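Local structure of acyl-CoA hydrolase (Bacillus cereus, 1Y7U) at residues 117-122 with 148-153; 93-98 with 156-161; 13-18 with 142-147. The protein probably hydrolyses long-chain fatty acyl-CoA thioesters, and binds coenzyme A and a calcium ion. All coordinates share one frame; numbering follows the deposited sequence.

Interaction 1. Residues 117-122 with 148-153; sequences TSFVTF and HRIAVL. With COA (coenzyme A), chain F.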
loop_
_atom_site.group_PDB
_atom_site.type_symbol
_atom_site.label_atom_id
_atom_site.label_comp_id
_atom_site.label_asym_id
_atom_site.label_seq_id
_atom_site.Cartn_x
_atom_site.Cartn_y
_atom_site.Cartn_z
ATOM N N THR A 117 -8.089 19.279 -14.704
ATOM C CA THR A 117 -7.245 20.367 -14.225
ATOM C C THR A 117 -7.931 20.944 -12.996
ATOM O O THR A 117 -9.101 20.666 -12.742
ATOM C CB THR A 117 -7.107 21.504 -15.243
ATOM O OG1 THR A 117 -8.379 22.127 -15.431
ATOM C CG2 THR A 117 -6.589 20.981 -16.566
ATOM N N SER A 118 -7.210 21.742 -12.225
ATOM C CA SER A 118 -7.803 22.351 -11.048
ATOM C C SER A 118 -6.794 23.239 -10.339
ATOM O O SER A 118 -5.640 23.343 -10.750
ATOM C CB SER A 118 -8.308 21.267 -10.092
ATOM O OG SER A 118 -9.124 21.827 -9.076
ATOM N N PHE A 119 -7.246 23.899 -9.286
ATOM C CA PHE A 119 -6.381 24.755 -8.501
ATOM C C PHE A 119 -6.511 24.281 -7.078
ATOM O O PHE A 119 -7.618 24.056 -6.592
ATOM C CB PHE A 119 -6.817 26.215 -8.590
ATOM C CG PHE A 119 -6.725 26.789 -9.968
ATOM C CD1 PHE A 119 -7.688 26.481 -10.927
ATOM C CD2 PHE A 119 -5.675 27.635 -10.316
ATOM C CE1 PHE A 119 -7.604 27.014 -12.221
ATOM C CE2 PHE A 119 -5.583 28.166 -11.594
ATOM C CZ PHE A 119 -6.544 27.859 -12.549
ATOM N N VAL A 120 -5.382 24.098 -6.414
ATOM C CA VAL A 120 -5.411 23.653 -5.037
ATOM C C VAL A 120 -4.804 24.791 -4.241
ATOM O O VAL A 120 -3.770 25.338 -4.620
ATOM C CB VAL A 120 -4.585 22.371 -4.839
ATOM C CG1 VAL A 120 -4.914 21.754 -3.483
ATOM C CG2 VAL A 120 -4.870 21.384 -5.959
ATOM N N THR A 121 -5.456 25.170 -3.152
ATOM C CA THR A 121 -4.957 26.263 -2.341
ATOM C C THR A 121 -4.225 25.732 -1.116
ATOM O O THR A 121 -4.751 24.882 -0.396
ATOM C CB THR A 121 -6.120 27.176 -1.883
ATOM O OG1 THR A 121 -6.843 27.635 -3.030
ATOM C CG2 THR A 121 -5.589 28.377 -1.113
ATOM N N PHE A 122 -3.014 26.237 -0.893
ATOM C CA PHE A 122 -2.209 25.836 0.258
ATOM C C PHE A 122 -1.862 27.041 1.133
ATOM O O PHE A 122 -1.737 28.161 0.640
ATOM C CB PHE A 122 -0.908 25.160 -0.197
ATOM C CG PHE A 122 -1.091 23.759 -0.724
ATOM C CD1 PHE A 122 -1.432 23.540 -2.055
ATOM C CD2 PHE A 122 -0.944 22.663 0.119
ATOM C CE1 PHE A 122 -1.625 22.249 -2.538
ATOM C CE2 PHE A 122 -1.133 21.373 -0.350
ATOM C CZ PHE A 122 -1.475 21.164 -1.682
ATOM N N HIS A 148 -2.722 32.594 -14.634
ATOM C CA HIS A 148 -2.704 33.473 -13.464
ATOM C C HIS A 148 -3.945 34.363 -13.409
ATOM O O HIS A 148 -4.446 34.681 -12.323
ATOM C CB HIS A 148 -1.445 34.343 -13.440
ATOM C CG HIS A 148 -1.415 35.311 -12.298
ATOM N ND1 HIS A 148 -1.762 36.638 -12.435
ATOM C CD2 HIS A 148 -1.147 35.130 -10.984
ATOM C CE1 HIS A 148 -1.708 37.231 -11.256
ATOM N NE2 HIS A 148 -1.337 36.337 -10.358
ATOM N N ARG A 149 -4.438 34.759 -14.580
ATOM C CA ARG A 149 -5.633 35.595 -14.671
ATOM C C ARG A 149 -6.801 34.783 -14.125
ATOM O O ARG A 149 -7.580 35.255 -13.293
ATOM C CB ARG A 149 -5.905 35.960 -16.129
ATOM C CG ARG A 149 -6.280 37.413 -16.383
ATOM C CD ARG A 149 -7.698 37.767 -15.956
ATOM N NE ARG A 149 -7.721 38.627 -14.773
ATOM C CZ ARG A 149 -8.802 39.259 -14.315
ATOM N NH1 ARG A 149 -9.966 39.143 -14.938
ATOM N NH2 ARG A 149 -8.725 40.003 -13.217
ATOM N N ILE A 150 -6.912 33.551 -14.599
ATOM C CA ILE A 150 -7.974 32.664 -14.159
ATOM C C ILE A 150 -7.855 32.416 -12.668
ATOM O O ILE A 150 -8.855 32.420 -11.948
ATOM C CB ILE A 150 -7.920 31.318 -14.906
ATOM C CG1 ILE A 150 -8.203 31.555 -16.392
ATOM C CG2 ILE A 150 -8.916 30.337 -14.298
ATOM C CD1 ILE A 150 -8.211 30.312 -17.245
ATOM N N ALA A 151 -6.632 32.205 -12.197
ATOM C CA ALA A 151 -6.409 31.966 -10.778
ATOM C C ALA A 151 -6.871 33.174 -9.972
ATOM O O ALA A 151 -7.402 33.028 -8.876
ATOM C CB ALA A 151 -4.946 31.696 -10.522
ATOM N N VAL A 152 -6.665 34.367 -10.522
ATOM C CA VAL A 152 -7.074 35.603 -9.858
ATOM C C VAL A 152 -8.585 35.608 -9.619
ATOM O O VAL A 152 -9.053 35.981 -8.535
ATOM C CB VAL A 152 -6.692 36.851 -10.711
ATOM C CG1 VAL A 152 -7.336 38.095 -10.143
ATOM C CG2 VAL A 152 -5.176 37.025 -10.734
ATOM N N LEU A 153 -9.338 35.188 -10.632
ATOM C CA LEU A 153 -10.794 35.143 -10.536
ATOM C C LEU A 153 -11.294 34.058 -9.603
ATOM O O LEU A 153 -12.301 34.236 -8.926
ATOM C CB LEU A 153 -11.414 34.955 -11.919
ATOM C CG LEU A 153 -11.172 36.159 -12.829
ATOM C CD1 LEU A 153 -11.547 35.853 -14.256
ATOM C CD2 LEU A 153 -11.973 37.320 -12.296
HETATM N N1A COA F . -9.938 28.337 0.715
HETATM C C2A COA F . -8.912 29.035 0.180
HETATM N N3A COA F . -8.088 29.760 0.982
HETATM C C4A COA F . -8.284 29.789 2.284
HETATM C C5A COA F . -9.281 29.064 2.834
HETATM C C6A COA F . -10.136 28.315 2.052
HETATM N N6A COA F . -10.920 27.357 2.543
HETATM N N7A COA F . -9.231 29.279 4.121
HETATM C C8A COA F . -8.227 30.074 4.395
HETATM N N9A COA F . -7.638 30.426 3.269
HETATM C C1B COA F . -6.421 31.242 3.202
HETATM C C2B COA F . -6.627 32.684 2.817
HETATM O O2B COA F . -6.400 32.771 1.438
HETATM C C3B COA F . -5.576 33.467 3.570
HETATM O O3B COA F . -4.719 33.853 2.575
HETATM P P3B COA F . -3.804 35.060 2.457
HETATM O O7A COA F . -2.913 34.736 1.445
HETATM O O8A COA F . -3.039 35.482 3.542
HETATM O O9A COA F . -4.503 36.145 1.969
HETATM C C4B COA F . -4.928 32.392 4.393
HETATM O O4B COA F . -5.878 31.390 4.471
HETATM C C5B COA F . -4.593 32.779 5.796
HETATM O O5B COA F . -5.649 32.395 6.635
HETATM P P1A COA F . -5.890 32.981 8.097
HETATM O O1A COA F . -7.167 33.693 8.200
HETATM O O2A COA F . -4.830 33.913 8.472
HETATM O O3A COA F . -6.008 31.767 9.109
HETATM P P2A COA F . -6.833 30.418 8.989
HETATM O O4A COA F . -8.203 30.593 8.488
HETATM O O5A COA F . -6.862 29.878 10.324
HETATM O O6A COA F . -6.015 29.445 8.043
HETATM C CBP COA F . -7.004 27.211 7.746
HETATM C CCP COA F . -5.819 28.056 8.197
HETATM C CDP COA F . -8.329 27.909 7.911
HETATM C CEP COA F . -6.854 26.870 6.287
HETATM C CAP COA F . -7.193 26.067 8.742
HETATM O OAP COA F . -8.382 26.226 9.476
HETATM C C9P COA F . -6.655 24.683 8.597
HETATM O O9P COA F . -5.515 24.334 9.288
HETATM N N8P COA F . -7.269 23.841 7.828
HETATM C C7P COA F . -6.563 22.855 7.077
HETATM C C6P COA F . -5.407 22.173 7.779
HETATM C C5P COA F . -5.140 20.793 7.272
HETATM O O5P COA F . -4.588 19.947 8.006
HETATM N N4P COA F . -5.521 20.546 6.047
HETATM C C3P COA F . -5.817 19.226 5.630
HETATM C C2P COA F . -7.177 18.850 6.136
HETATM S S1P COA F . -7.078 17.616 7.386
#

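Interaction 2. Residues 93-98 with 156-161; sequences RTSMEV and EQRHIR. With COA (coenzyme A), chain F.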
loop_
_atom_site.group_PDB
_atom_site.type_symbol
_atom_site.label_atom_id
_atom_site.label_comp_id
_atom_site.label_asym_id
_atom_site.label_seq_id
_atom_site.Cartn_x
_atom_site.Cartn_y
_atom_site.Cartn_z
ATOM N N ARG A 93 -0.853 36.552 0.781
ATOM C CA ARG A 93 0.242 36.961 1.637
ATOM C C ARG A 93 0.798 35.710 2.289
ATOM O O ARG A 93 2.012 35.513 2.413
ATOM C CB ARG A 93 -0.266 37.902 2.719
ATOM C CG ARG A 93 0.766 38.205 3.763
ATOM C CD ARG A 93 0.137 38.828 4.978
ATOM N NE ARG A 93 1.069 38.802 6.097
ATOM C CZ ARG A 93 0.897 38.072 7.194
ATOM N NH1 ARG A 93 -0.183 37.309 7.326
ATOM N NH2 ARG A 93 1.814 38.098 8.151
ATOM N N THR A 94 -0.129 34.855 2.679
ATOM C CA THR A 94 0.188 33.633 3.371
ATOM C C THR A 94 -0.173 32.366 2.600
ATOM O O THR A 94 0.346 31.291 2.888
ATOM C CB THR A 94 -0.529 33.659 4.732
ATOM O OG1 THR A 94 0.447 33.724 5.778
ATOM C CG2 THR A 94 -1.430 32.460 4.905
ATOM N N SER A 95 -1.058 32.490 1.617
ATOM C CA SER A 95 -1.492 31.336 0.839
ATOM C C SER A 95 -1.032 31.397 -0.602
ATOM O O SER A 95 -0.555 32.423 -1.069
ATOM C CB SER A 95 -3.010 31.240 0.857
ATOM O OG SER A 95 -3.577 32.377 0.234
HETATM N N MSE A 96 -1.197 30.286 -1.307
HETATM C CA MSE A 96 -0.804 30.212 -2.703
HETATM C C MSE A 96 -1.717 29.255 -3.455
HETATM O O MSE A 96 -2.187 28.268 -2.894
HETATM C CB MSE A 96 0.648 29.759 -2.790
HETATM C CG MSE A 96 0.961 28.640 -1.832
HETATM SE SE MSE A 96 2.797 28.631 -1.253
HETATM C CE MSE A 96 3.586 28.376 -2.967
ATOM N N GLU A 97 -2.002 29.569 -4.713
ATOM C CA GLU A 97 -2.844 28.702 -5.517
ATOM C C GLU A 97 -1.995 27.933 -6.490
ATOM O O GLU A 97 -1.247 28.510 -7.279
ATOM C CB GLU A 97 -3.898 29.487 -6.272
ATOM C CG GLU A 97 -5.051 29.895 -5.411
ATOM C CD GLU A 97 -6.274 30.167 -6.231
ATOM O OE1 GLU A 97 -6.931 29.195 -6.647
ATOM O OE2 GLU A 97 -6.573 31.352 -6.478
ATOM N N VAL A 98 -2.114 26.617 -6.426
ATOM C CA VAL A 98 -1.340 25.750 -7.284
ATOM C C VAL A 98 -2.216 25.167 -8.371
ATOM O O VAL A 98 -3.257 24.558 -8.098
ATOM C CB VAL A 98 -0.710 24.611 -6.469
ATOM C CG1 VAL A 98 0.202 23.785 -7.358
ATOM C CG2 VAL A 98 0.058 25.185 -5.284
ATOM N N GLU A 156 -11.164 34.921 -5.946
ATOM C CA GLU A 156 -12.179 35.865 -5.488
ATOM C C GLU A 156 -13.412 35.154 -4.930
ATOM O O GLU A 156 -13.961 35.576 -3.917
ATOM C CB GLU A 156 -12.597 36.811 -6.613
ATOM C CG GLU A 156 -11.572 37.884 -6.927
ATOM C CD GLU A 156 -12.049 38.846 -7.996
ATOM O OE1 GLU A 156 -13.166 39.389 -7.848
ATOM O OE2 GLU A 156 -11.306 39.063 -8.979
ATOM N N GLN A 157 -13.817 34.076 -5.593
ATOM C CA GLN A 157 -14.969 33.286 -5.178
ATOM C C GLN A 157 -14.631 32.427 -3.968
ATOM O O GLN A 157 -15.511 31.833 -3.349
ATOM C CB GLN A 157 -15.391 32.352 -6.301
ATOM C CG GLN A 157 -16.608 32.770 -7.066
ATOM C CD GLN A 157 -17.353 31.556 -7.574
ATOM O OE1 GLN A 157 -17.921 30.796 -6.789
ATOM N NE2 GLN A 157 -17.338 31.353 -8.888
ATOM N N ARG A 158 -13.347 32.368 -3.648
ATOM C CA ARG A 158 -12.838 31.556 -2.552
ATOM C C ARG A 158 -13.617 31.794 -1.266
ATOM O O ARG A 158 -13.995 30.857 -0.556
ATOM C CB ARG A 158 -11.362 31.898 -2.324
ATOM C CG ARG A 158 -10.927 31.871 -0.872
ATOM C CD ARG A 158 -9.623 32.608 -0.682
ATOM N NE ARG A 158 -8.513 31.952 -1.359
ATOM C CZ ARG A 158 -7.300 32.482 -1.467
ATOM N NH1 ARG A 158 -7.051 33.675 -0.941
ATOM N NH2 ARG A 158 -6.339 31.823 -2.104
ATOM N N HIS A 159 -13.851 33.068 -0.983
ATOM C CA HIS A 159 -14.553 33.507 0.212
ATOM C C HIS A 159 -16.014 33.079 0.246
ATOM O O HIS A 159 -16.519 32.693 1.300
ATOM C CB HIS A 159 -14.419 35.017 0.292
ATOM C CG HIS A 159 -13.032 35.496 0.004
ATOM N ND1 HIS A 159 -11.959 35.201 0.820
ATOM C CD2 HIS A 159 -12.530 36.205 -1.037
ATOM C CE1 HIS A 159 -10.856 35.709 0.295
ATOM N NE2 HIS A 159 -11.176 36.323 -0.832
ATOM N N ILE A 160 -16.693 33.149 -0.896
ATOM C CA ILE A 160 -18.090 32.728 -0.948
ATOM C C ILE A 160 -18.110 31.239 -0.623
ATOM O O ILE A 160 -18.830 30.791 0.272
ATOM C CB ILE A 160 -18.713 32.878 -2.354
ATOM C CG1 ILE A 160 -18.073 34.041 -3.111
ATOM C CG2 ILE A 160 -20.215 33.066 -2.228
ATOM C CD1 ILE A 160 -18.220 35.391 -2.443
ATOM N N ARG A 161 -17.310 30.478 -1.364
ATOM C CA ARG A 161 -17.216 29.034 -1.184
ATOM C C ARG A 161 -17.023 28.668 0.283
ATOM O O ARG A 161 -17.837 27.951 0.868
ATOM C CB ARG A 161 -16.058 28.485 -2.018
ATOM C CG ARG A 161 -16.220 28.700 -3.511
ATOM C CD ARG A 161 -17.288 27.796 -4.095
ATOM N NE ARG A 161 -18.260 28.536 -4.896
ATOM C CZ ARG A 161 -19.271 29.239 -4.390
ATOM N NH1 ARG A 161 -20.105 29.886 -5.196
ATOM N NH2 ARG A 161 -19.458 29.286 -3.078
HETATM N N1A COA F . -9.938 28.337 0.715
HETATM C C2A COA F . -8.912 29.035 0.180
HETATM N N3A COA F . -8.088 29.760 0.982
HETATM C C4A COA F . -8.284 29.789 2.284
HETATM C C5A COA F . -9.281 29.064 2.834
HETATM C C6A COA F . -10.136 28.315 2.052
HETATM N N6A COA F . -10.920 27.357 2.543
HETATM N N7A COA F . -9.231 29.279 4.121
HETATM C C8A COA F . -8.227 30.074 4.395
HETATM N N9A COA F . -7.638 30.426 3.269
HETATM C C1B COA F . -6.421 31.242 3.202
HETATM C C2B COA F . -6.627 32.684 2.817
HETATM O O2B COA F . -6.400 32.771 1.438
HETATM C C3B COA F . -5.576 33.467 3.570
HETATM O O3B COA F . -4.719 33.853 2.575
HETATM P P3B COA F . -3.804 35.060 2.457
HETATM O O7A COA F . -2.913 34.736 1.445
HETATM O O8A COA F . -3.039 35.482 3.542
HETATM O O9A COA F . -4.503 36.145 1.969
HETATM C C4B COA F . -4.928 32.392 4.393
HETATM O O4B COA F . -5.878 31.390 4.471
HETATM C C5B COA F . -4.593 32.779 5.796
HETATM O O5B COA F . -5.649 32.395 6.635
HETATM P P1A COA F . -5.890 32.981 8.097
HETATM O O1A COA F . -7.167 33.693 8.200
HETATM O O2A COA F . -4.830 33.913 8.472
HETATM O O3A COA F . -6.008 31.767 9.109
HETATM P P2A COA F . -6.833 30.418 8.989
HETATM O O4A COA F . -8.203 30.593 8.488
HETATM O O5A COA F . -6.862 29.878 10.324
HETATM O O6A COA F . -6.015 29.445 8.043
HETATM C CBP COA F . -7.004 27.211 7.746
HETATM C CCP COA F . -5.819 28.056 8.197
HETATM C CDP COA F . -8.329 27.909 7.911
HETATM C CEP COA F . -6.854 26.870 6.287
HETATM C CAP COA F . -7.193 26.067 8.742
HETATM O OAP COA F . -8.382 26.226 9.476
HETATM C C9P COA F . -6.655 24.683 8.597
HETATM O O9P COA F . -5.515 24.334 9.288
HETATM N N8P COA F . -7.269 23.841 7.828
HETATM C C7P COA F . -6.563 22.855 7.077
HETATM C C6P COA F . -5.407 22.173 7.779
HETATM C C5P COA F . -5.140 20.793 7.272
HETATM O O5P COA F . -4.588 19.947 8.006
HETATM N N4P COA F . -5.521 20.546 6.047
HETATM C C3P COA F . -5.817 19.226 5.630
HETATM C C2P COA F . -7.177 18.850 6.136
HETATM S S1P COA F . -7.078 17.616 7.386
#

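Interaction 3. Residues 13-18 with 142-147; sequences KTANES and EEEKES. With CA (calcium ion), chain D.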
loop_
_atom_site.group_PDB
_atom_site.type_symbol
_atom_site.label_atom_id
_atom_site.label_comp_id
_atom_site.label_asym_id
_atom_site.label_seq_id
_atom_site.Cartn_x
_atom_site.Cartn_y
_atom_site.Cartn_z
ATOM N N LYS A 13 9.446 34.774 -6.703
ATOM C CA LYS A 13 9.827 33.565 -7.441
ATOM C C LYS A 13 9.035 33.284 -8.699
ATOM O O LYS A 13 7.823 33.458 -8.745
ATOM C CB LYS A 13 9.718 32.332 -6.541
ATOM C CG LYS A 13 10.826 32.166 -5.527
ATOM C CD LYS A 13 10.567 30.942 -4.683
ATOM C CE LYS A 13 11.749 30.625 -3.805
ATOM N NZ LYS A 13 11.519 29.391 -3.021
ATOM N N THR A 14 9.739 32.814 -9.714
ATOM C CA THR A 14 9.137 32.475 -10.986
ATOM C C THR A 14 8.222 31.249 -10.819
ATOM O O THR A 14 8.525 30.344 -10.051
ATOM C CB THR A 14 10.259 32.194 -11.999
ATOM O OG1 THR A 14 10.085 33.039 -13.136
ATOM C CG2 THR A 14 10.266 30.745 -12.432
ATOM N N ALA A 15 7.098 31.215 -11.521
ATOM C CA ALA A 15 6.190 30.074 -11.399
ATOM C C ALA A 15 6.938 28.764 -11.590
ATOM O O ALA A 15 6.712 27.790 -10.873
ATOM C CB ALA A 15 5.069 30.174 -12.423
ATOM N N ASN A 16 7.838 28.755 -12.563
ATOM C CA ASN A 16 8.625 27.572 -12.883
ATOM C C ASN A 16 9.548 27.104 -11.755
ATOM O O ASN A 16 10.057 25.983 -11.789
ATOM C CB ASN A 16 9.421 27.827 -14.164
ATOM C CG ASN A 16 10.223 26.624 -14.604
ATOM O OD1 ASN A 16 11.437 26.576 -14.410
ATOM N ND2 ASN A 16 9.549 25.636 -15.193
ATOM N N GLU A 17 9.753 27.957 -10.754
ATOM C CA GLU A 17 10.597 27.619 -9.608
ATOM C C GLU A 17 9.919 26.498 -8.838
ATOM O O GLU A 17 10.578 25.725 -8.156
ATOM C CB GLU A 17 10.727 28.799 -8.641
ATOM C CG GLU A 17 11.098 30.135 -9.244
ATOM C CD GLU A 17 12.581 30.397 -9.240
ATOM O OE1 GLU A 17 12.961 31.576 -9.423
ATOM O OE2 GLU A 17 13.357 29.433 -9.060
ATOM N N SER A 18 8.594 26.426 -8.945
ATOM C CA SER A 18 7.825 25.426 -8.215
ATOM C C SER A 18 7.181 24.345 -9.063
ATOM O O SER A 18 6.380 23.563 -8.561
ATOM C CB SER A 18 6.734 26.116 -7.404
ATOM O OG SER A 18 5.830 26.772 -8.269
ATOM N N GLU A 142 3.249 32.862 -21.668
ATOM C CA GLU A 142 1.988 33.524 -21.983
ATOM C C GLU A 142 0.895 32.682 -21.343
ATOM O O GLU A 142 -0.094 33.195 -20.813
ATOM C CB GLU A 142 1.758 33.591 -23.493
ATOM C CG GLU A 142 0.543 34.426 -23.875
ATOM C CD GLU A 142 0.262 34.423 -25.367
ATOM O OE1 GLU A 142 -0.475 33.528 -25.842
ATOM O OE2 GLU A 142 0.787 35.317 -26.066
ATOM N N GLU A 143 1.103 31.372 -21.392
ATOM C CA GLU A 143 0.170 30.413 -20.827
ATOM C C GLU A 143 0.059 30.624 -19.321
ATOM O O GLU A 143 -1.034 30.588 -18.758
ATOM C CB GLU A 143 0.664 29.000 -21.118
ATOM C CG GLU A 143 -0.375 27.933 -20.924
ATOM C CD GLU A 143 0.170 26.550 -21.208
ATOM O OE1 GLU A 143 1.012 26.063 -20.417
ATOM O OE2 GLU A 143 -0.240 25.955 -22.228
ATOM N N GLU A 144 1.200 30.848 -18.676
ATOM C CA GLU A 144 1.228 31.064 -17.239
ATOM C C GLU A 144 0.488 32.347 -16.869
ATOM O O GLU A 144 -0.144 32.427 -15.817
ATOM C CB GLU A 144 2.673 31.128 -16.745
ATOM C CG GLU A 144 3.528 29.952 -17.195
ATOM C CD GLU A 144 4.888 29.908 -16.507
ATOM O OE1 GLU A 144 5.525 30.977 -16.380
ATOM O OE2 GLU A 144 5.327 28.806 -16.105
ATOM N N LYS A 145 0.559 33.352 -17.739
ATOM C CA LYS A 145 -0.121 34.614 -17.478
ATOM C C LYS A 145 -1.634 34.424 -17.558
ATOM O O LYS A 145 -2.384 34.998 -16.765
ATOM C CB LYS A 145 0.328 35.681 -18.474
ATOM C CG LYS A 145 1.761 36.147 -18.290
ATOM C CD LYS A 145 1.955 37.508 -18.941
ATOM C CE LYS A 145 3.362 38.046 -18.754
ATOM N NZ LYS A 145 4.362 37.227 -19.493
ATOM N N GLU A 146 -2.081 33.619 -18.517
ATOM C CA GLU A 146 -3.502 33.336 -18.661
ATOM C C GLU A 146 -3.974 32.551 -17.448
ATOM O O GLU A 146 -5.013 32.856 -16.855
ATOM C CB GLU A 146 -3.774 32.499 -19.904
ATOM C CG GLU A 146 -3.764 33.262 -21.189
ATOM C CD GLU A 146 -4.439 32.480 -22.289
ATOM O OE1 GLU A 146 -3.949 31.379 -22.624
ATOM O OE2 GLU A 146 -5.469 32.960 -22.810
ATOM N N SER A 147 -3.210 31.524 -17.087
ATOM C CA SER A 147 -3.577 30.714 -15.950
ATOM C C SER A 147 -3.593 31.591 -14.694
ATOM O O SER A 147 -4.415 31.384 -13.801
ATOM C CB SER A 147 -2.620 29.513 -15.815
ATOM O OG SER A 147 -3.035 28.400 -16.616
HETATM CA CA CA D . 7.920 30.784 -14.832
#

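Interaction 1. Residues 117-122 with 148-153
Strand residue F119 and helix residue A151 mark the closest approach of the two backbones, with CA of F119 7.6 Å from CA of A151. The 117-122 segment is the middle of a long strand, 112-125, and 148-153 is a turn and a half of the helix 142-170 lying over it; within that helix V152 N bonds to H148 O. No hydrogen bond joins the two segments, and the contact is an apolar one made by three residues. F119 points its CB at the helix, and with CG turned anti to its own carbonyl carbon (chi1 -63°) the phenyl ring comes up against two successive helix residues, I150 and A151. CE2 of F119 meets CB of A151 at 3.7 Å, while CZ of F119 lies 3.9 Å from CG2 of I150, the short branch of the isoleucine; the F119 and I150 side chains cross at about a right angle. This is the outer side of a hotdog fold, in which an antiparallel sheet curls round a central helix. F122, further along the same strand, packs on that central helix, 39-58, whereas F119 serves the opposite side and also meets F99 edge-to-face. Neighbouring strand 81-91 fills in around the contact through I89, which touches both F119 and A151. Two residues beyond F119, T121 brings its methyl group to coenzyme A: CG2 of T121 is 3.5 Å from N3A of the adenine, placing the base at the end of this strand–helix interface. I150 also packs on L171 of the second subunit.

Interaction 2. Residues 93-98 with 156-161
Oxygen O7A of the coenzyme A 3'-phosphate is gripped by three successive backbone N-H groups, those of R93, T94 and S95, beside the place where S95 meets R158. S95 N reaches O7A at 2.9 Å and T94 N reaches it at 3.0 Å, with R93 N adding a weaker, more bent bond (127°); T94 N also bonds to O8A. The turn leading into strand 95-105 thus closes round one phosphate oxygen. S95 adds its hydroxyl: chi1 of 63° sets OG between its own backbone N and carbonyl carbon, which carries OG to within 2.7 Å of O7A, with the ester oxygen O3B also near. From the helix 142-170, R158 stretches across to the same ligand, its CG, CD and NE lying against C2A and N3A of the adenine, and the ribose hydroxyl O2B lies over one face of its guanidinium. Between the protein segments themselves the meeting is looser. NH2 of R158 stands 3.7 Å from OG of S95 and 4.0 Å from CG of E97; the E97 and R158 chains run antiparallel alongside one another. The carboxylate and guanidinium planes are 56° apart, and OE2 of E97 sits far off the guanidinium plane, 4.4 Å from NH2 of R158. Any attraction between E97 and R158 is probably a diffuse electrostatic one, not a directed bond, and the positive charge of R158 would probably favour the 3'-phosphate end of coenzyme A.

Interaction 3. Residues 13-18 with 142-147
E144 leaves the first turn of helix 142-170 with CG anti to its carbonyl carbon (chi1 -51°) and continues extended (chi2 -170°), so that its carboxylate arrives opposite A15. The methyl CB of A15, itself aimed at the helix, lies 3.9 Å from OE2 of E144, and N of N16 is a more distant 4.3 Å from the same oxygen. The other oxygen does more: OE1 of E144 binds the calcium ion at 2.9 Å, rather long for this metal, and also accepts bonds from the backbone N-H groups of D140 and T141. OE2 forms a salt bridge with R19, so both carboxylate oxygens are held and the group's rotation is probably fixed. The 13-18 segment presents a short 3-10 turn, closed where the N and OG of S18 both bond to A15 O, OG doing so at 2.9 Å and in the carbonyl plane. T14 OG1 in turn bonds to D140 OD2, tying the N-terminal strand to a second calcium ligand. With D140 just before the helix and E144 within its first turn, this is a calcium site built at a helix N-terminus, and the bond from T141 N to E144 resembles half of a capping box.

All three contacts lie along one element, helix 142-170, which meets them in the order interaction 3, interaction 1, interaction 2. Centres of interactions 1 and 2 are about 8 Å apart, those of 1 and 3 about 11 Å, and those of 2 and 3 about 17 Å. Their other halves come in a different order: 13-18 near the N-terminus, then 93-98, then 117-122. Interactions 1 and 2 use neighbouring antiparallel strands, 95-105 and 112-125, probably hydrogen-bonded through V120 N and V98 O, and both touch coenzyme A. The helix therefore spans from the calcium site, over the hotdog sheet, to the coenzyme A pocket, bringing the N-terminal segment, the sheet and that pocket onto one helix.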